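Local coordinates for beta-n-acetylhexosaminidase (Streptococcus pneumoniae, PDB 2YLA), which hydrolyses terminal beta-linked N-acetylhexosamine from glycans as a family 20 glycoside hydrolase and is a pneumococcal virulence factor thought to act on N-glycans, at residues S14-R19 / S327-R332; P118-A123 / G180-A185; Y281-K286 / A335-E340. The protein carries 1 engineered substitution. All coordinates share one frame; numbering follows the deposited sequence.

Interaction 1. Residues S14-R19 / S327-R332; sequences SIDAGR and SIWADR. With NAG (2-acetamido-2-deoxy-beta-D-glucopyranose), chain E; MAN (alpha-D-mannopyranose), chain B.
Ser14 and Ser327 lie side by side on neighbouring parallel strands of the TIM-barrel catalytic domain, where the first strand, 10-16, pairs with the late strand 321-329 and so closes the barrel. Ile328 N donates to Ser14 O at 2.8 Å. Beyond the strand ends Arg19 carries the contact into the sugar site. Its CB and CG pass beside the carbonyl oxygen of Ala330, and CD comes nearest, 3.2 Å from Ala330 O. The chain is extended from CG to NE, and NE forms a salt bridge with Asp49. NH1 forms a salt bridge with Asp16 OD2 at 3.1 Å, and also donates to NAG O3 and weakly to NAG O4. Ala330 N reaches that same Asp16 OD2 from the opposite face of the carboxylate, at 2.8 Å, so one buried oxygen takes two donors. A second salt bridge, Arg19 NH1 to Asp331 OD1 at 3.6 Å with OD1 over one guanidinium face, rests on charge alone, since no N-H points at the oxygen. NH2 of Arg19 donates to NAG O3 at 2.8 Å. The Trp329 indole lays one face against C5 and C6 of the sugar. Asp331 OD1 accepts from NAG O4, while MAN O3 donates to Asp331 OD2 over 2.7 Å.

Interaction 2. Residues P118-A123 / G180-A185; sequences PGHMDA and GTDQYA. Engineered in segment 180-185: Gln183 (natural residue Glu). With NAG (2-acetamido-2-deoxy-beta-D-glucopyranose), chain E; MAN (alpha-D-mannopyranose), chain B.
Gly119 and Tyr184 bring the two backbones together, 4.9 Å apart between their CA atoms, yet no direct backbone hydrogen bond joins the segments. The contact is made by the loops that follow neighbouring parallel strands of the barrel, 110-117 and 176-180. A cis peptide bond precedes Pro118. Water 2 helps to bridge the loops: it donates to Gln183 O at 3.0 Å and accepts weakly from His120 N. It also lies over the centre of one face of the His120 ring.

The apolar part is small. Pro118 CG meets the edge of the Tyr184 ring, 3.8 Å from CD2, and the two side chains cross at about a right angle. On its CD atom the proline touches the methyl CG2 of Thr181. Phe206, from helix 203-219, packs on both Pro118 and Thr181.

The polar part surrounds His120. Its NE2 gives a weak hydrogen bond to OE1 of Gln183, an engineered residue, at 3.3 Å. The ring and the amide are nearly coplanar, 12° apart, and OE1 lies at the ring edge. Gln183 reaches there with its chain extended beyond CG (chi2 -176°). Asp182 OD2 is 3.0 Å from His120 NE2, but the angle is too poor for a hydrogen bond. Across the ring, His120 ND1 has a weak bond to Asp49.

Gln183 NE2 donates to MAN O2 at 3.0 Å and also to the ring oxygen MAN O5. MAN O2 is the glycosidic oxygen, joined to C1 of NAG. Asp182 OD2 comes 3.5 Å from NAG N2. These positions are consistent with the Asp-Glu pair of family 20, in which the glutamate, natural at position 183, acts as the acid/base on the glycosidic oxygen and the aspartate orients and polarises the acetamido group.

Interaction 3. Residues Y281-K286 / A335-E340; sequences YILGQK and AEYKEE. With NAG (2-acetamido-2-deoxy-beta-D-glucopyranose), chain E.
Leu283 and Ala335 form the middle of this contact, with Tyr337 beside them. Here the loop after strand 281-282 packs on the loop that leads into helix 339-351 of the barrel domain. Leu283 sits in a type II turn from Ile282 to Gln285, closed by Gln285 N bonding to Ile282 O. Ala335 CB points at the turn and lies 3.4 Å from Leu283 O. The two CB atoms of Leu283 and Ala335 are 4.2 Å apart. Leu283 CG lies anti to its carbonyl carbon (chi1 -57°), and its methyls go on to Tyr337. CD1 comes within 4.3 Å of Tyr337 CB, while CD2 lies near the plane of the phenol ring, at its edge. One face of that ring has Glu339 N over its centre. Ile342 of helix 339-351 touches both Leu283 and Tyr337, and Ile328 of strand 321-329 adds to the cover on Leu283.

No direct hydrogen bond crosses between the segments. Water 3 makes the polar link, accepting from Lys286 NZ at 2.8 Å and from Lys338 NZ at 3.2 Å. The contact is therefore held mainly by apolar packing, and this shared water may ease the repulsion between the two lysine ends.

All three interactions belong to one TIM-barrel domain. Interactions 1 and 2 have centres about 14 Å apart and both reach the NAG and MAN of the bound glycan. Arg19 of the first packs against His120 of the second, so the two build adjoining walls of the sugar site. Interaction 3 lies about 10 Å from interaction 1, centre to centre. Strand 281-282 pairs with strand 321-329, which leads on to helix 339-351. Interaction 3 is more peripheral, though Ile282 still touches NAG. Its centre is about 23 Å from that of interaction 2, without touching. Along the chain, interaction 2 is nested within interaction 1 and closes before interaction 3 opens, while the segments of interactions 1 and 3 alternate.

Interaction 1. Residues S14-R19 / S327-R332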
loop_
_atom_site.group_PDB
_atom_site.type_symbol
_atom_site.label_atom_id
_atom_site.label_comp_id
_atom_site.label_asym_id
_atom_site.label_seq_id
_atom_site.Cartn_x
_atom_site.Cartn_y
_atom_site.Cartn_z
ATOM N N SER A 14 5.210 2.480 -0.721
ATOM C CA SER A 14 4.478 1.892 0.405
ATOM C C SER A 14 5.042 2.322 1.759
ATOM O O SER A 14 6.234 2.138 2.036
ATOM C CB SER A 14 4.475 0.364 0.305
ATOM O OG SER A 14 3.868 -0.218 1.447
ATOM N N ILE A 15 4.170 2.884 2.595
ATOM C CA ILE A 15 4.544 3.380 3.921
ATOM C C ILE A 15 3.865 2.549 5.010
ATOM O O ILE A 15 2.633 2.489 5.080
ATOM C CB ILE A 15 4.170 4.884 4.095
ATOM C CG1 ILE A 15 4.721 5.738 2.941
ATOM C CG2 ILE A 15 4.623 5.418 5.459
ATOM C CD1 ILE A 15 6.256 5.760 2.805
ATOM N N ASP A 16 4.674 1.911 5.851
ATOM C CA ASP A 16 4.171 1.097 6.955
ATOM C C ASP A 16 3.670 2.000 8.079
ATOM O O ASP A 16 4.380 2.250 9.056
ATOM C CB ASP A 16 5.267 0.149 7.456
ATOM C CG ASP A 16 4.781 -0.824 8.524
ATOM O OD1 ASP A 16 3.564 -0.892 8.803
ATOM O OD2 ASP A 16 5.637 -1.535 9.089
ATOM N N ALA A 17 2.443 2.492 7.931
ATOM C CA ALA A 17 1.858 3.404 8.911
ATOM C C ALA A 17 0.848 2.690 9.807
ATOM O O ALA A 17 0.032 3.327 10.473
ATOM C CB ALA A 17 1.221 4.607 8.213
ATOM N N GLY A 18 0.903 1.363 9.799
ATOM C CA GLY A 18 0.104 0.553 10.705
ATOM C C GLY A 18 0.891 0.256 11.965
ATOM O O GLY A 18 0.365 0.352 13.071
ATOM N N ARG A 19 2.159 -0.111 11.792
ATOM C CA ARG A 19 3.045 -0.397 12.917
ATOM C C ARG A 19 3.476 0.883 13.626
ATOM O O ARG A 19 3.565 0.917 14.855
ATOM C CB ARG A 19 4.285 -1.163 12.451
ATOM C CG ARG A 19 4.040 -2.598 12.016
ATOM C CD ARG A 19 5.371 -3.278 11.775
ATOM N NE ARG A 19 5.286 -4.721 11.571
ATOM C CZ ARG A 19 5.422 -5.322 10.393
ATOM N NH1 ARG A 19 5.636 -4.610 9.293
ATOM N NH2 ARG A 19 5.344 -6.644 10.314
ATOM N N SER A 327 8.733 -0.511 -0.977
ATOM C CA SER A 327 8.122 -0.662 0.344
ATOM C C SER A 327 9.023 -0.295 1.524
ATOM O O SER A 327 10.130 -0.821 1.669
ATOM C CB SER A 327 7.569 -2.078 0.507
ATOM O OG SER A 327 6.719 -2.417 -0.577
ATOM N N ILE A 328 8.517 0.613 2.358
ATOM C CA ILE A 328 9.184 1.058 3.581
ATOM C C ILE A 328 8.461 0.472 4.798
ATOM O O ILE A 328 7.251 0.636 4.937
ATOM C CB ILE A 328 9.209 2.612 3.686
ATOM C CG1 ILE A 328 9.784 3.254 2.409
ATOM C CG2 ILE A 328 9.960 3.069 4.946
ATOM C CD1 ILE A 328 11.288 3.042 2.176
ATOM N N TRP A 329 9.208 -0.195 5.676
ATOM C CA TRP A 329 8.620 -0.930 6.796
ATOM C C TRP A 329 9.112 -0.461 8.161
ATOM O O TRP A 329 10.235 0.029 8.294
ATOM C CB TRP A 329 8.893 -2.425 6.644
ATOM C CG TRP A 329 8.413 -2.981 5.348
ATOM C CD1 TRP A 329 9.148 -3.164 4.219
ATOM C CD2 TRP A 329 7.083 -3.420 5.037
ATOM N NE1 TRP A 329 8.367 -3.696 3.225
ATOM C CE2 TRP A 329 7.094 -3.862 3.700
ATOM C CE3 TRP A 329 5.885 -3.487 5.763
ATOM C CZ2 TRP A 329 5.955 -4.361 3.066
ATOM C CZ3 TRP A 329 4.754 -3.989 5.133
ATOM C CH2 TRP A 329 4.797 -4.418 3.798
ATOM N N ALA A 330 8.268 -0.640 9.174
ATOM C CA ALA A 330 8.584 -0.221 10.535
ATOM C C ALA A 330 8.474 -1.374 11.532
ATOM O O ALA A 330 7.753 -1.277 12.530
ATOM C CB ALA A 330 7.689 0.939 10.940
ATOM N N ASP A 331 9.206 -2.455 11.260
ATOM C CA ASP A 331 9.179 -3.678 12.083
ATOM C C ASP A 331 9.492 -3.422 13.559
ATOM O O ASP A 331 8.816 -3.956 14.442
ATOM C CB ASP A 331 10.115 -4.744 11.505
ATOM C CG ASP A 331 9.654 -5.253 10.147
ATOM O OD1 ASP A 331 9.219 -4.432 9.313
ATOM O OD2 ASP A 331 9.733 -6.477 9.909
ATOM N N ARG A 332 10.525 -2.622 13.820
ATOM C CA ARG A 332 10.693 -1.989 15.122
ATOM C C ARG A 332 10.183 -0.555 14.990
ATOM O O ARG A 332 10.880 0.299 14.443
ATOM C CB ARG A 332 12.157 -1.991 15.572
ATOM C CG ARG A 332 12.734 -3.362 15.926
ATOM C CD ARG A 332 13.588 -3.914 14.796
ATOM N NE ARG A 332 14.485 -2.888 14.263
ATOM C CZ ARG A 332 15.047 -2.933 13.061
ATOM N NH1 ARG A 332 14.813 -3.960 12.256
ATOM N NH2 ARG A 332 15.840 -1.947 12.662
HETATM C C1 NAG E . 8.097 -9.241 5.560
HETATM C C2 NAG E . 6.667 -8.794 5.961
HETATM C C3 NAG E . 6.535 -7.366 6.504
HETATM C C4 NAG E . 7.882 -6.809 6.926
HETATM C C5 NAG E . 8.823 -6.873 5.728
HETATM C C6 NAG E . 10.167 -6.222 6.031
HETATM C C7 NAG E . 5.581 -8.454 3.712
HETATM C C8 NAG E . 4.423 -8.904 2.873
HETATM N N2 NAG E . 5.666 -9.031 4.918
HETATM O O3 NAG E . 5.650 -7.351 7.602
HETATM O O4 NAG E . 7.719 -5.488 7.388
HETATM O O5 NAG E . 9.059 -8.211 5.313
HETATM O O6 NAG E . 10.919 -7.030 6.912
HETATM O O7 NAG E . 6.365 -7.615 3.266
HETATM C C1 MAN B . 10.506 -11.665 6.432
HETATM C C2 MAN B . 9.909 -10.305 6.818
HETATM C C3 MAN B . 10.060 -10.093 8.328
HETATM C C4 MAN B . 9.476 -11.261 9.124
HETATM C C5 MAN B . 10.007 -12.598 8.603
HETATM C C6 MAN B . 9.289 -13.784 9.242
HETATM O O2 MAN B . 8.526 -10.278 6.489
HETATM O O3 MAN B . 9.417 -8.905 8.728
HETATM O O4 MAN B . 9.800 -11.105 10.488
HETATM O O5 MAN B . 9.869 -12.687 7.191
HETATM O O6 MAN B . 10.229 -14.592 9.916
HETATM O O HOH W 1 5.555 -0.944 3.317
#

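Interaction 2. Residues P118-A123 / G180-A185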
loop_
_atom_site.group_PDB
_atom_site.type_symbol
_atom_site.label_atom_id
_atom_site.label_comp_id
_atom_site.label_asym_id
_atom_site.label_seq_id
_atom_site.Cartn_x
_atom_site.Cartn_y
_atom_site.Cartn_z
ATOM N N PRO A 118 -5.945 -11.904 7.825
ATOM C CA PRO A 118 -6.127 -12.395 9.195
ATOM C C PRO A 118 -4.851 -12.368 10.047
ATOM O O PRO A 118 -4.927 -12.553 11.259
ATOM C CB PRO A 118 -6.616 -13.829 8.988
ATOM C CG PRO A 118 -6.036 -14.241 7.700
ATOM C CD PRO A 118 -5.883 -13.014 6.855
ATOM N N GLY A 119 -3.698 -12.149 9.422
ATOM C CA GLY A 119 -2.454 -11.951 10.163
ATOM C C GLY A 119 -2.233 -10.471 10.397
ATOM O O GLY A 119 -2.963 -9.638 9.850
ATOM N N HIS A 120 -1.238 -10.137 11.216
ATOM C CA HIS A 120 -0.868 -8.740 11.442
ATOM C C HIS A 120 -2.018 -7.899 11.981
ATOM O O HIS A 120 -2.318 -6.826 11.448
ATOM C CB HIS A 120 -0.358 -8.116 10.146
ATOM C CG HIS A 120 0.959 -8.650 9.706
ATOM N ND1 HIS A 120 2.144 -8.239 10.271
ATOM C CD2 HIS A 120 1.286 -9.566 8.765
ATOM C CE1 HIS A 120 3.147 -8.877 9.696
ATOM N NE2 HIS A 120 2.653 -9.687 8.778
ATOM N N MET A 121 -2.661 -8.388 13.034
ATOM C CA MET A 121 -3.802 -7.693 13.615
ATOM C C MET A 121 -3.781 -7.721 15.140
ATOM O O MET A 121 -4.797 -7.995 15.782
ATOM C CB MET A 121 -5.126 -8.235 13.048
ATOM C CG MET A 121 -5.286 -9.745 13.090
ATOM S SD MET A 121 -6.893 -10.292 12.487
ATOM C CE MET A 121 -7.957 -9.752 13.820
ATOM N N ASP A 122 -2.611 -7.418 15.705
ATOM C CA ASP A 122 -2.401 -7.369 17.151
ATOM C C ASP A 122 -3.402 -6.432 17.805
ATOM O O ASP A 122 -3.980 -6.751 18.851
ATOM C CB ASP A 122 -0.983 -6.881 17.478
ATOM C CG ASP A 122 0.099 -7.674 16.766
ATOM O OD1 ASP A 122 -0.111 -8.076 15.602
ATOM O OD2 ASP A 122 1.176 -7.878 17.370
ATOM N N ALA A 123 -3.599 -5.277 17.173
ATOM C CA ALA A 123 -4.499 -4.249 17.674
ATOM C C ALA A 123 -5.953 -4.710 17.688
ATOM O O ALA A 123 -6.648 -4.521 18.686
ATOM C CB ALA A 123 -4.350 -2.974 16.863
ATOM N N GLY A 180 -4.205 -7.532 2.449
ATOM C CA GLY A 180 -2.991 -8.201 2.920
ATOM C C GLY A 180 -2.992 -9.717 2.874
ATOM O O GLY A 180 -2.618 -10.310 1.861
ATOM N N THR A 181 -3.408 -10.328 3.984
ATOM C CA THR A 181 -3.431 -11.791 4.190
ATOM C C THR A 181 -2.053 -12.461 4.166
ATOM O O THR A 181 -1.928 -13.625 3.787
ATOM C CB THR A 181 -4.435 -12.553 3.250
ATOM O OG1 THR A 181 -3.984 -12.511 1.890
ATOM C CG2 THR A 181 -5.839 -11.978 3.346
ATOM N N ASP A 182 -1.030 -11.730 4.596
ATOM C CA ASP A 182 0.339 -12.252 4.626
ATOM C C ASP A 182 0.717 -12.900 5.965
ATOM O O ASP A 182 0.148 -12.576 7.012
ATOM C CB ASP A 182 1.342 -11.145 4.273
ATOM C CG ASP A 182 1.248 -9.942 5.203
ATOM O OD1 ASP A 182 0.143 -9.378 5.339
ATOM O OD2 ASP A 182 2.284 -9.553 5.788
ATOM N N GLN A 183 1.675 -13.824 5.904
ATOM C CA GLN A 183 2.292 -14.452 7.085
ATOM C C GLN A 183 1.311 -14.809 8.215
ATOM O O GLN A 183 1.293 -14.160 9.264
ATOM C CB GLN A 183 3.442 -13.577 7.605
ATOM C CG GLN A 183 4.356 -13.063 6.497
ATOM C CD GLN A 183 5.540 -12.270 7.010
ATOM O OE1 GLN A 183 5.386 -11.319 7.782
ATOM N NE2 GLN A 183 6.735 -12.648 6.570
ATOM N N TYR A 184 0.503 -15.846 7.988
ATOM C CA TYR A 184 -0.472 -16.316 8.975
ATOM C C TYR A 184 0.223 -16.925 10.190
ATOM O O TYR A 184 1.121 -17.751 10.047
ATOM C CB TYR A 184 -1.426 -17.341 8.350
ATOM C CG TYR A 184 -2.603 -17.717 9.230
ATOM C CD1 TYR A 184 -2.496 -18.739 10.174
ATOM C CD2 TYR A 184 -3.825 -17.056 9.112
ATOM C CE1 TYR A 184 -3.570 -19.085 10.989
ATOM C CE2 TYR A 184 -4.912 -17.398 9.918
ATOM C CZ TYR A 184 -4.776 -18.412 10.855
ATOM O OH TYR A 184 -5.843 -18.757 11.656
ATOM N N ALA A 185 -0.201 -16.500 11.379
ATOM C CA ALA A 185 0.280 -17.040 12.656
ATOM C C ALA A 185 1.777 -17.350 12.689
ATOM O O ALA A 185 2.190 -18.380 13.227
ATOM C CB ALA A 185 -0.540 -18.265 13.059
HETATM C C1 NAG E . 8.097 -9.241 5.560
HETATM C C2 NAG E . 6.667 -8.794 5.961
HETATM C C3 NAG E . 6.535 -7.366 6.504
HETATM C C4 NAG E . 7.882 -6.809 6.926
HETATM C C5 NAG E . 8.823 -6.873 5.728
HETATM C C6 NAG E . 10.167 -6.222 6.031
HETATM C C7 NAG E . 5.581 -8.454 3.712
HETATM C C8 NAG E . 4.423 -8.904 2.873
HETATM N N2 NAG E . 5.666 -9.031 4.918
HETATM O O3 NAG E . 5.650 -7.351 7.602
HETATM O O4 NAG E . 7.719 -5.488 7.388
HETATM O O5 NAG E . 9.059 -8.211 5.313
HETATM O O6 NAG E . 10.919 -7.030 6.912
HETATM O O7 NAG E . 6.365 -7.615 3.266
HETATM C C1 MAN B . 10.506 -11.665 6.432
HETATM C C2 MAN B . 9.909 -10.305 6.818
HETATM C C3 MAN B . 10.060 -10.093 8.328
HETATM C C4 MAN B . 9.476 -11.261 9.124
HETATM C C5 MAN B . 10.007 -12.598 8.603
HETATM C C6 MAN B . 9.289 -13.784 9.242
HETATM O O2 MAN B . 8.526 -10.278 6.489
HETATM O O3 MAN B . 9.417 -8.905 8.728
HETATM O O4 MAN B . 9.800 -11.105 10.488
HETATM O O5 MAN B . 9.869 -12.687 7.191
HETATM O O6 MAN B . 10.229 -14.592 9.916
HETATM O O HOH W 2 1.332 -12.260 11.540
#

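Interaction 3. Residues Y281-K286 / A335-E340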
loop_
_atom_site.group_PDB
_atom_site.type_symbol
_atom_site.label_atom_id
_atom_site.label_comp_id
_atom_site.label_asym_id
_atom_site.label_seq_id
_atom_site.Cartn_x
_atom_site.Cartn_y
_atom_site.Cartn_z
ATOM N N TYR A 281 13.053 -1.417 2.654
ATOM C CA TYR A 281 13.784 -0.765 3.737
ATOM C C TYR A 281 12.999 -0.774 5.047
ATOM O O TYR A 281 11.890 -0.244 5.130
ATOM C CB TYR A 281 14.204 0.662 3.369
ATOM C CG TYR A 281 14.878 1.415 4.505
ATOM C CD1 TYR A 281 15.942 0.846 5.215
ATOM C CD2 TYR A 281 14.454 2.692 4.869
ATOM C CE1 TYR A 281 16.562 1.528 6.262
ATOM C CE2 TYR A 281 15.070 3.385 5.914
ATOM C CZ TYR A 281 16.122 2.796 6.604
ATOM O OH TYR A 281 16.736 3.471 7.633
ATOM N N ILE A 282 13.603 -1.389 6.063
ATOM C CA ILE A 282 13.071 -1.411 7.421
ATOM C C ILE A 282 13.738 -0.288 8.201
ATOM O O ILE A 282 14.967 -0.222 8.268
ATOM C CB ILE A 282 13.353 -2.766 8.128
ATOM C CG1 ILE A 282 12.624 -3.911 7.429
ATOM C CG2 ILE A 282 12.937 -2.730 9.588
ATOM C CD1 ILE A 282 13.446 -4.612 6.379
ATOM N N LEU A 283 12.929 0.592 8.788
ATOM C CA LEU A 283 13.446 1.752 9.515
ATOM C C LEU A 283 14.491 1.355 10.557
ATOM O O LEU A 283 14.245 0.488 11.401
ATOM C CB LEU A 283 12.304 2.549 10.156
ATOM C CG LEU A 283 11.211 3.071 9.216
ATOM C CD1 LEU A 283 10.080 3.702 10.007
ATOM C CD2 LEU A 283 11.764 4.050 8.190
ATOM N N GLY A 284 15.665 1.975 10.461
ATOM C CA GLY A 284 16.759 1.751 11.404
ATOM C C GLY A 284 17.531 0.462 11.195
ATOM O O GLY A 284 18.291 0.051 12.070
ATOM N N GLN A 285 17.341 -0.179 10.044
ATOM C CA GLN A 285 18.063 -1.411 9.720
ATOM C C GLN A 285 19.500 -1.097 9.309
ATOM O O GLN A 285 19.739 -0.212 8.485
ATOM C CB GLN A 285 17.342 -2.194 8.614
ATOM C CG GLN A 285 17.872 -3.611 8.368
ATOM C CD GLN A 285 17.267 -4.660 9.287
ATOM O OE1 GLN A 285 17.549 -5.851 9.150
ATOM N NE2 GLN A 285 16.431 -4.228 10.221
ATOM N N LYS A 286 20.445 -1.829 9.889
ATOM C CA LYS A 286 21.866 -1.601 9.651
ATOM C C LYS A 286 22.471 -2.735 8.820
ATOM O O LYS A 286 21.963 -3.859 8.856
ATOM C CB LYS A 286 22.606 -1.438 10.986
ATOM C CG LYS A 286 22.045 -0.337 11.900
ATOM C CD LYS A 286 22.002 1.028 11.203
ATOM C CE LYS A 286 21.096 2.007 11.940
ATOM N NZ LYS A 286 20.822 3.229 11.133
ATOM N N ALA A 335 12.093 2.778 16.048
ATOM C CA ALA A 335 13.173 3.313 15.221
ATOM C C ALA A 335 12.741 4.634 14.595
ATOM O O ALA A 335 11.571 4.817 14.249
ATOM C CB ALA A 335 13.576 2.319 14.145
ATOM N N GLU A 336 13.694 5.550 14.463
ATOM C CA GLU A 336 13.422 6.893 13.964
ATOM C C GLU A 336 13.064 6.880 12.478
ATOM O O GLU A 336 13.775 6.278 11.669
ATOM C CB GLU A 336 14.640 7.790 14.210
ATOM C CG GLU A 336 14.364 9.293 14.140
ATOM C CD GLU A 336 15.618 10.138 14.336
ATOM O OE1 GLU A 336 16.560 9.682 15.024
ATOM O OE2 GLU A 336 15.662 11.267 13.798
ATOM N N TYR A 337 11.953 7.528 12.129
ATOM C CA TYR A 337 11.638 7.776 10.723
ATOM C C TYR A 337 12.417 8.994 10.250
ATOM O O TYR A 337 12.114 10.129 10.630
ATOM C CB TYR A 337 10.134 7.961 10.476
ATOM C CG TYR A 337 9.815 8.637 9.153
ATOM C CD1 TYR A 337 10.099 8.015 7.934
ATOM C CD2 TYR A 337 9.237 9.905 9.122
ATOM C CE1 TYR A 337 9.814 8.642 6.721
ATOM C CE2 TYR A 337 8.947 10.537 7.917
ATOM C CZ TYR A 337 9.237 9.901 6.723
ATOM O OH TYR A 337 8.948 10.532 5.534
ATOM N N LYS A 338 13.435 8.736 9.437
ATOM C CA LYS A 338 14.236 9.787 8.839
ATOM C C LYS A 338 13.771 9.982 7.406
ATOM O O LYS A 338 13.987 9.126 6.549
ATOM C CB LYS A 338 15.725 9.433 8.887
ATOM C CG LYS A 338 16.290 9.305 10.289
ATOM C CD LYS A 338 17.745 8.885 10.250
ATOM C CE LYS A 338 18.260 8.555 11.641
ATOM N NZ LYS A 338 19.659 8.049 11.602
ATOM N N GLU A 339 13.120 11.114 7.166
ATOM C CA GLU A 339 12.536 11.445 5.871
ATOM C C GLU A 339 13.557 11.412 4.731
ATOM O O GLU A 339 13.220 11.051 3.602
ATOM C CB GLU A 339 11.887 12.825 5.957
ATOM C CG GLU A 339 10.923 13.157 4.846
ATOM C CD GLU A 339 10.334 14.544 5.011
ATOM O OE1 GLU A 339 9.408 14.715 5.835
ATOM O OE2 GLU A 339 10.818 15.469 4.331
ATOM N N GLU A 340 14.799 11.781 5.042
ATOM C CA GLU A 340 15.875 11.878 4.052
ATOM C C GLU A 340 16.203 10.526 3.422
ATOM O O GLU A 340 16.456 10.443 2.220
ATOM C CB GLU A 340 17.152 12.471 4.666
ATOM C CG GLU A 340 16.950 13.344 5.903
ATOM C CD GLU A 340 17.012 12.551 7.208
ATOM O OE1 GLU A 340 18.008 11.822 7.428
ATOM O OE2 GLU A 340 16.067 12.670 8.021
HETATM C C1 NAG E . 8.097 -9.241 5.560
HETATM C C2 NAG E . 6.667 -8.794 5.961
HETATM C C3 NAG E . 6.535 -7.366 6.504
HETATM C C4 NAG E . 7.882 -6.809 6.926
HETATM C C5 NAG E . 8.823 -6.873 5.728
HETATM C C6 NAG E . 10.167 -6.222 6.031
HETATM C C7 NAG E . 5.581 -8.454 3.712
HETATM C C8 NAG E . 4.423 -8.904 2.873
HETATM N N2 NAG E . 5.666 -9.031 4.918
HETATM O O3 NAG E . 5.650 -7.351 7.602
HETATM O O4 NAG E . 7.719 -5.488 7.388
HETATM O O5 NAG E . 9.059 -8.211 5.313
HETATM O O6 NAG E . 10.919 -7.030 6.912
HETATM O O7 NAG E . 6.365 -7.615 3.266
HETATM O O HOH W 3 18.938 5.145 10.377
#